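Local coordinates for protein glucokinase (Leishmania braziliensis MHOM/BR/75/M2904, PDB 6EDI) that probably phosphorylates D-glucose at the expense of ATP, as a dimeric sugar kinase of the actin-like ATPase clan, here captured in an open conformation, at residues Asn329-Thr334 / Lys367-Arg372; Leu333-Thr338 / His374-Glu379; Gln340-Thr345 / Phe382-Arg387. All coordinates share one frame; numbering follows the deposited sequence.

Contact 1. Residues Asn329-Thr334 / Lys367-Arg372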
# COMPACT_ATOMS: atom_id res chain seq x y z
N ASN A 329 -14.87 -4.59 -15.41
CA ASN A 329 -13.57 -5.11 -14.99
C ASN A 329 -12.64 -4.10 -14.32
O ASN A 329 -11.87 -4.46 -13.42
CB ASN A 329 -12.89 -5.81 -16.16
CG ASN A 329 -13.45 -7.20 -16.37
OD1 ASN A 329 -13.73 -7.91 -15.40
ND2 ASN A 329 -13.65 -7.59 -17.63
N LEU A 330 -12.70 -2.84 -14.76
CA LEU A 330 -12.02 -1.79 -14.00
C LEU A 330 -12.52 -1.81 -12.56
O LEU A 330 -11.73 -1.79 -11.61
CB LEU A 330 -12.26 -0.42 -14.63
CG LEU A 330 -11.67 0.72 -13.78
CD1 LEU A 330 -10.15 0.67 -13.86
CD2 LEU A 330 -12.20 2.08 -14.23
N ILE A 331 -13.83 -1.89 -12.39
CA ILE A 331 -14.42 -1.95 -11.06
C ILE A 331 -14.03 -3.26 -10.34
O ILE A 331 -13.79 -3.27 -9.12
CB ILE A 331 -15.96 -1.74 -11.11
CG1 ILE A 331 -16.28 -0.29 -11.49
CG2 ILE A 331 -16.60 -2.07 -9.77
CD1 ILE A 331 -15.80 0.72 -10.47
N GLY A 332 -13.94 -4.35 -11.10
CA GLY A 332 -13.46 -5.61 -10.55
C GLY A 332 -12.08 -5.49 -9.92
O GLY A 332 -11.82 -6.05 -8.84
N LEU A 333 -11.19 -4.76 -10.59
CA LEU A 333 -9.87 -4.45 -10.04
C LEU A 333 -10.05 -3.66 -8.76
O LEU A 333 -9.40 -3.96 -7.75
CB LEU A 333 -9.01 -3.65 -11.02
CG LEU A 333 -7.78 -2.94 -10.43
CD1 LEU A 333 -6.72 -3.91 -9.94
CD2 LEU A 333 -7.19 -1.97 -11.44
N THR A 334 -10.92 -2.65 -8.79
CA THR A 334 -11.16 -1.86 -7.58
C THR A 334 -11.78 -2.67 -6.44
O THR A 334 -11.67 -2.29 -5.28
CB THR A 334 -12.03 -0.62 -7.82
OG1 THR A 334 -13.36 -1.01 -8.17
CG2 THR A 334 -11.43 0.25 -8.92
N LYS A 367 -25.32 1.74 -11.31
CA LYS A 367 -25.95 0.69 -10.51
C LYS A 367 -25.31 -0.66 -10.79
O LYS A 367 -24.98 -1.41 -9.87
CB LYS A 367 -27.45 0.65 -10.81
CG LYS A 367 -28.28 -0.17 -9.84
CD LYS A 367 -29.74 0.27 -9.87
CE LYS A 367 -29.90 1.69 -9.35
NZ LYS A 367 -31.32 2.09 -9.15
N ARG A 368 -25.12 -0.97 -12.06
CA ARG A 368 -24.52 -2.24 -12.47
C ARG A 368 -23.02 -2.31 -12.13
O ARG A 368 -22.48 -3.40 -11.94
CB ARG A 368 -24.75 -2.48 -13.96
CG ARG A 368 -26.24 -2.58 -14.31
CD ARG A 368 -26.94 -3.61 -13.43
NE ARG A 368 -26.42 -4.94 -13.71
CZ ARG A 368 -26.87 -5.72 -14.69
NH1 ARG A 368 -27.86 -5.30 -15.47
NH2 ARG A 368 -26.32 -6.92 -14.89
N LEU A 369 -22.35 -1.16 -12.07
CA LEU A 369 -20.96 -1.12 -11.65
C LEU A 369 -20.84 -1.40 -10.16
O LEU A 369 -19.96 -2.15 -9.74
CB LEU A 369 -20.34 0.24 -11.96
CG LEU A 369 -20.06 0.51 -13.42
CD1 LEU A 369 -19.36 1.84 -13.58
CD2 LEU A 369 -19.23 -0.61 -14.01
N GLN A 370 -21.72 -0.78 -9.37
CA GLN A 370 -21.77 -1.03 -7.94
C GLN A 370 -22.16 -2.49 -7.71
O GLN A 370 -21.71 -3.12 -6.76
CB GLN A 370 -22.78 -0.07 -7.27
CG GLN A 370 -22.62 0.04 -5.77
CD GLN A 370 -23.61 0.98 -5.11
OE1 GLN A 370 -24.72 1.20 -5.61
NE2 GLN A 370 -23.23 1.53 -3.95
N ALA A 371 -22.98 -3.03 -8.61
CA ALA A 371 -23.35 -4.44 -8.54
C ALA A 371 -22.10 -5.31 -8.67
O ALA A 371 -21.92 -6.29 -7.94
CB ALA A 371 -24.37 -4.79 -9.62
N ARG A 372 -21.25 -4.94 -9.61
CA ARG A 372 -20.04 -5.72 -9.86
C ARG A 372 -19.11 -5.69 -8.65
O ARG A 372 -18.60 -6.73 -8.23
CB ARG A 372 -19.31 -5.18 -11.08
CG ARG A 372 -17.98 -5.86 -11.32
CD ARG A 372 -18.14 -7.37 -11.46
NE ARG A 372 -16.86 -8.02 -11.67
CZ ARG A 372 -16.04 -8.37 -10.68
NH1 ARG A 372 -16.38 -8.11 -9.43
NH2 ARG A 372 -14.89 -8.98 -10.94
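The helical turns carrying I331 and L369 run side by side in broadly the same N-to-C sense, their axes 9.0 Å apart at closest approach and crossing at -40°. This is helix-on-helix packing within the actin-like ATPase fold of glucokinase: the long helix 317-341 lies against the shorter helix 363-373. The alpha carbons of I331 and L369 come within 6.6 Å of each other, and those of G332 and R372 mark the second close point of the backbones, one turn further along helix 363-373. No hydrogen bond joins the two segments; the contacts between them are van der Waals.

I331 points toward the neighbouring helix and uses both branches of its side chain. With chi1 at -69°, CG1 sits beside the backbone N and meets L369 CD2 at 3.9 Å, the two side chains crossing nearly at right angles. The other branch, CG2, lies anti to the backbone N; it rests on the backbone carbonyl of L369, 3.4 Å from L369 O. L369 also leans on Y327 of the long helix and on W182 of strand 178-182, while I331 further touches L373.

R372 closes the other end. Its CG passes I331 CG2 at 4.3 Å, and the chain then bends at chi2 (56°) to carry the guanidinium over the long helix. There the group lays one face, toward its rim, against the glycine backbone: G332 CA stands 3.7 Å from R372 NH2 and 3.8 Å from R372 CZ.

Contact 2. Residues Leu333-Thr338 / His374-Glu379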
# COMPACT_ATOMS: atom_id res chain seq x y z
N LEU A 333 -11.19 -4.76 -10.59
CA LEU A 333 -9.87 -4.45 -10.04
C LEU A 333 -10.05 -3.66 -8.76
O LEU A 333 -9.40 -3.96 -7.75
CB LEU A 333 -9.01 -3.65 -11.02
CG LEU A 333 -7.78 -2.94 -10.43
CD1 LEU A 333 -6.72 -3.91 -9.94
CD2 LEU A 333 -7.19 -1.97 -11.44
N THR A 334 -10.92 -2.65 -8.79
CA THR A 334 -11.16 -1.86 -7.58
C THR A 334 -11.78 -2.67 -6.44
O THR A 334 -11.67 -2.29 -5.28
CB THR A 334 -12.03 -0.62 -7.82
OG1 THR A 334 -13.36 -1.01 -8.17
CG2 THR A 334 -11.43 0.25 -8.92
N ALA A 335 -12.47 -3.76 -6.75
CA ALA A 335 -12.98 -4.57 -5.65
C ALA A 335 -11.80 -5.14 -4.86
O ALA A 335 -11.80 -5.17 -3.62
CB ALA A 335 -13.87 -5.70 -6.17
N GLU A 336 -10.78 -5.58 -5.59
CA GLU A 336 -9.54 -6.05 -4.96
C GLU A 336 -8.79 -4.94 -4.20
O GLU A 336 -8.32 -5.16 -3.09
CB GLU A 336 -8.61 -6.72 -5.98
CG GLU A 336 -9.17 -7.97 -6.67
CD GLU A 336 -9.88 -8.95 -5.74
OE1 GLU A 336 -9.50 -9.09 -4.55
OE2 GLU A 336 -10.83 -9.60 -6.20
N THR A 337 -8.67 -3.76 -4.80
CA THR A 337 -7.90 -2.70 -4.13
C THR A 337 -8.66 -2.16 -2.92
O THR A 337 -8.05 -1.83 -1.90
CB THR A 337 -7.52 -1.55 -5.11
OG1 THR A 337 -8.70 -0.90 -5.60
CG2 THR A 337 -6.72 -2.12 -6.28
N THR A 338 -9.99 -2.13 -3.03
CA THR A 338 -10.85 -1.65 -1.96
C THR A 338 -10.75 -2.60 -0.78
O THR A 338 -10.65 -2.17 0.38
CB THR A 338 -12.30 -1.53 -2.43
OG1 THR A 338 -12.38 -0.56 -3.50
CG2 THR A 338 -13.22 -1.11 -1.29
N HIS A 374 -19.82 -5.39 -5.74
CA HIS A 374 -20.42 -6.18 -4.67
C HIS A 374 -20.39 -7.69 -4.87
O HIS A 374 -20.87 -8.42 -4.01
CB HIS A 374 -21.86 -5.69 -4.40
CG HIS A 374 -21.93 -4.32 -3.81
ND1 HIS A 374 -23.11 -3.77 -3.35
CD2 HIS A 374 -20.97 -3.39 -3.58
CE1 HIS A 374 -22.87 -2.56 -2.87
NE2 HIS A 374 -21.58 -2.30 -3.00
N GLU A 375 -19.80 -8.17 -5.97
CA GLU A 375 -19.66 -9.61 -6.20
C GLU A 375 -18.52 -10.23 -5.39
O GLU A 375 -18.45 -11.46 -5.27
CB GLU A 375 -19.47 -9.93 -7.69
CG GLU A 375 -20.54 -9.34 -8.61
CD GLU A 375 -20.37 -9.75 -10.07
OE1 GLU A 375 -19.49 -10.60 -10.37
OE2 GLU A 375 -21.11 -9.21 -10.93
N HIS A 376 -17.63 -9.39 -4.87
CA HIS A 376 -16.46 -9.83 -4.11
C HIS A 376 -16.90 -10.63 -2.88
O HIS A 376 -17.87 -10.27 -2.22
CB HIS A 376 -15.63 -8.63 -3.64
CG HIS A 376 -14.24 -9.00 -3.19
ND1 HIS A 376 -13.99 -9.58 -1.97
CD2 HIS A 376 -13.04 -8.87 -3.81
CE1 HIS A 376 -12.69 -9.80 -1.85
NE2 HIS A 376 -12.09 -9.38 -2.95
N ALA A 377 -16.17 -11.70 -2.58
CA ALA A 377 -16.51 -12.58 -1.45
C ALA A 377 -16.60 -11.83 -0.13
O ALA A 377 -17.35 -12.22 0.77
CB ALA A 377 -15.49 -13.70 -1.33
N MET A 378 -15.82 -10.76 -0.00
CA MET A 378 -15.75 -10.04 1.27
C MET A 378 -16.82 -8.97 1.39
O MET A 378 -17.07 -8.43 2.48
CB MET A 378 -14.35 -9.44 1.45
CG MET A 378 -13.24 -10.49 1.47
SD MET A 378 -13.35 -11.54 2.94
CE MET A 378 -12.65 -10.45 4.17
N GLU A 379 -17.46 -8.64 0.27
CA GLU A 379 -18.64 -7.78 0.34
C GLU A 379 -19.83 -8.68 0.61
O GLU A 379 -20.69 -8.35 1.43
CB GLU A 379 -18.83 -7.01 -0.97
CG GLU A 379 -20.08 -6.14 -0.99
CD GLU A 379 -20.05 -5.06 0.08
OE1 GLU A 379 -18.94 -4.67 0.50
OE2 GLU A 379 -21.15 -4.62 0.49
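E336 and H376 form a histidine-carboxylate hydrogen bond that ties helix 317-341 to the N-cap of helix 377-382, in a buried spot against the second subunit of the dimer. H376 NE2 donates to E336 OE1 at 3.1 Å with an N-H...O angle of 147°. The oxygen lies almost in the imidazole plane, yet the donor reaches it from above the carboxylate plane, and the two flat groups are turned 46° against each other. The carboxylate has further partners: S241 OG and, across the subunit boundary, S239 OG of the second subunit both hydrogen-bond to E336 OE2, which probably fixes its rotation.

The capping bond uses the other ring nitrogen. M378 N gives its hydrogen to H376 ND1 at 2.9 Å, again close to the ring plane, so the imidazole is held at two points of its edge; this pattern is consistent with a neutral ring protonated on NE2. A chi1 of -164°, with CG anti to the backbone N, swings the ring from the cap position toward the long helix.

Apolar packing is slight by comparison. A335 points toward the 374-379 segment, and its methyl also touches L373 and L385. The backbone oxygen A335 O lies near the same ring carbon that the methyl meets, with A335 CB 4.0 Å from H376 CD2.

Contact 3. Residues Gln340-Thr345 / Phe382-Arg387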
# COMPACT_ATOMS: atom_id res chain seq x y z
N GLN A 340 -8.11 -4.66 -0.15
CA GLN A 340 -6.77 -4.70 0.46
C GLN A 340 -6.47 -3.48 1.30
O GLN A 340 -5.84 -3.58 2.35
CB GLN A 340 -5.68 -4.81 -0.59
CG GLN A 340 -5.68 -6.09 -1.37
CD GLN A 340 -4.67 -6.01 -2.47
OE1 GLN A 340 -4.99 -5.61 -3.60
NE2 GLN A 340 -3.42 -6.33 -2.15
N PHE A 341 -6.90 -2.32 0.83
CA PHE A 341 -6.56 -1.06 1.49
C PHE A 341 -7.65 -0.47 2.39
O PHE A 341 -7.39 0.51 3.14
CB PHE A 341 -6.20 -0.05 0.40
CG PHE A 341 -5.02 -0.44 -0.43
CD1 PHE A 341 -3.78 -0.66 0.16
CD2 PHE A 341 -5.13 -0.56 -1.82
CE1 PHE A 341 -2.67 -1.00 -0.59
CE2 PHE A 341 -4.02 -0.91 -2.61
CZ PHE A 341 -2.79 -1.14 -1.99
N LEU A 342 -8.87 -1.03 2.31
CA LEU A 342 -10.06 -0.49 3.02
C LEU A 342 -10.11 1.05 3.02
O LEU A 342 -10.13 1.70 4.08
CB LEU A 342 -10.20 -1.08 4.43
CG LEU A 342 -10.41 -2.59 4.51
CD1 LEU A 342 -10.38 -3.08 5.97
CD2 LEU A 342 -11.72 -3.00 3.84
N PRO A 343 -10.16 1.66 1.82
CA PRO A 343 -10.05 3.11 1.69
C PRO A 343 -11.35 3.81 2.05
O PRO A 343 -12.43 3.24 1.89
CB PRO A 343 -9.73 3.31 0.19
CG PRO A 343 -10.37 2.13 -0.49
CD PRO A 343 -10.21 0.99 0.51
N LEU A 344 -11.25 5.05 2.54
CA LEU A 344 -12.42 5.91 2.72
C LEU A 344 -13.02 6.22 1.36
O LEU A 344 -14.25 6.22 1.17
CB LEU A 344 -11.99 7.22 3.41
CG LEU A 344 -13.07 8.24 3.79
CD1 LEU A 344 -14.22 7.56 4.55
CD2 LEU A 344 -12.49 9.43 4.57
N THR A 345 -12.15 6.50 0.40
CA THR A 345 -12.58 6.85 -0.94
C THR A 345 -11.80 6.08 -1.97
O THR A 345 -10.67 5.63 -1.74
CB THR A 345 -12.41 8.35 -1.21
OG1 THR A 345 -11.02 8.69 -1.10
CG2 THR A 345 -13.24 9.21 -0.24
N PHE A 382 -19.21 -9.78 4.37
CA PHE A 382 -18.94 -8.82 5.45
C PHE A 382 -19.20 -7.34 5.14
O PHE A 382 -19.02 -6.50 6.03
CB PHE A 382 -17.50 -8.97 5.97
CG PHE A 382 -17.09 -10.39 6.25
CD1 PHE A 382 -17.51 -11.04 7.41
CD2 PHE A 382 -16.26 -11.08 5.37
CE1 PHE A 382 -17.13 -12.35 7.68
CE2 PHE A 382 -15.87 -12.39 5.62
CZ PHE A 382 -16.31 -13.03 6.78
N LYS A 383 -19.62 -7.01 3.92
CA LYS A 383 -19.88 -5.61 3.53
C LYS A 383 -18.68 -4.68 3.70
O LYS A 383 -18.84 -3.51 4.09
CB LYS A 383 -21.08 -5.02 4.31
CG LYS A 383 -22.47 -5.24 3.71
CD LYS A 383 -22.80 -6.69 3.53
CE LYS A 383 -23.94 -6.89 2.54
NZ LYS A 383 -23.61 -7.85 1.43
N PHE A 384 -17.48 -5.18 3.41
CA PHE A 384 -16.27 -4.36 3.54
C PHE A 384 -16.18 -3.29 2.46
O PHE A 384 -15.80 -2.15 2.73
CB PHE A 384 -15.01 -5.24 3.43
CG PHE A 384 -14.61 -5.91 4.72
CD1 PHE A 384 -14.19 -5.16 5.81
CD2 PHE A 384 -14.59 -7.29 4.83
CE1 PHE A 384 -13.79 -5.78 7.00
CE2 PHE A 384 -14.20 -7.91 6.01
CZ PHE A 384 -13.79 -7.16 7.09
N LEU A 385 -16.50 -3.68 1.24
CA LEU A 385 -16.25 -2.83 0.07
C LEU A 385 -17.25 -1.67 -0.03
O LEU A 385 -16.91 -0.58 -0.50
CB LEU A 385 -16.23 -3.67 -1.22
CG LEU A 385 -15.09 -4.70 -1.39
CD1 LEU A 385 -15.16 -5.88 -0.44
CD2 LEU A 385 -15.07 -5.22 -2.80
N SER A 386 -18.48 -1.90 0.44
CA SER A 386 -19.52 -0.87 0.37
C SER A 386 -19.27 0.28 1.36
O SER A 386 -20.00 1.27 1.36
CB SER A 386 -20.89 -1.49 0.63
OG SER A 386 -20.89 -2.18 1.87
N ARG A 387 -18.24 0.15 2.18
CA ARG A 387 -17.86 1.24 3.09
C ARG A 387 -17.27 2.42 2.33
O ARG A 387 -17.27 3.55 2.83
CB ARG A 387 -16.84 0.76 4.12
CG ARG A 387 -17.33 -0.39 5.00
CD ARG A 387 -16.23 -0.83 5.93
NE ARG A 387 -16.64 -1.91 6.84
CZ ARG A 387 -15.87 -2.39 7.81
NH1 ARG A 387 -14.67 -1.87 8.01
NH2 ARG A 387 -16.31 -3.37 8.60
O HOH W 1 -16.81 6.31 2.57
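L342 against F384, with a water-bridged pair of carbonyls at L344 and R387, makes a loop-to-loop contact, partly buried, beside the mixed sheet of this actin-like ATPase fold. Both segments lead from a helix into the sheet: 340-345 leaves helix 317-341 for strand 345-348, while the loop 382-387 connects helix 377-382 to strand 389-393. These strands are parallel neighbours, and the contact joins their approaches just before they pair.

Each segment leaves its helix through a residue with positive phi, L342 on one side and K383 on the other. After this turn the L342 side chain, with CG beside the backbone N, brings one methyl to F384: L342 CD2 lies 3.8 Å from F384 CD1 and 4.0 Å from F384 CB, so it nestles where the ring joins its stem. The two side chains cross obliquely. F384 also packs on M339 of the long helix, while L342 touches E234 of the second subunit.

Within its own segment F384 meets R387, whose guanidinium carries F384 CD1 over its centre, 3.8 Å above the plane. The arginine chain is extended from CB outward (chi2 177°), which carries the guanidinium back along the loop to the phenyl ring.

Further on, L344 O and R387 O stand 4.4 Å apart, and a water bridges them, supplying a hydrogen to each. It donates to L344 O at 2.9 Å and to R387 O at 2.8 Å.

How the contacts relate
Going along the chain, the first segments of all three contacts come in order on helix 317-341 and the start of strand 345-348; after the helices 351-355 and 357-361, their partners follow in the same order. Contacts 1 and 2 begin from overlapping segments sharing L333 and T334, and close successively longer loops onto helix 363-373 and the cap of helix 377-382. Contact 3 crosses both, the paired segments alternating instead of nesting, and ends next to strand 389-393. Contacts 2 and 3 also touch: E379 OE1 probably hydrogen-bonds S386 N at 2.8 Å. Together they tie helices 363-373 and 377-382, and the loop after the latter, to the long helix and its exit toward the sheet; contacts 2 and 3 reach the second subunit.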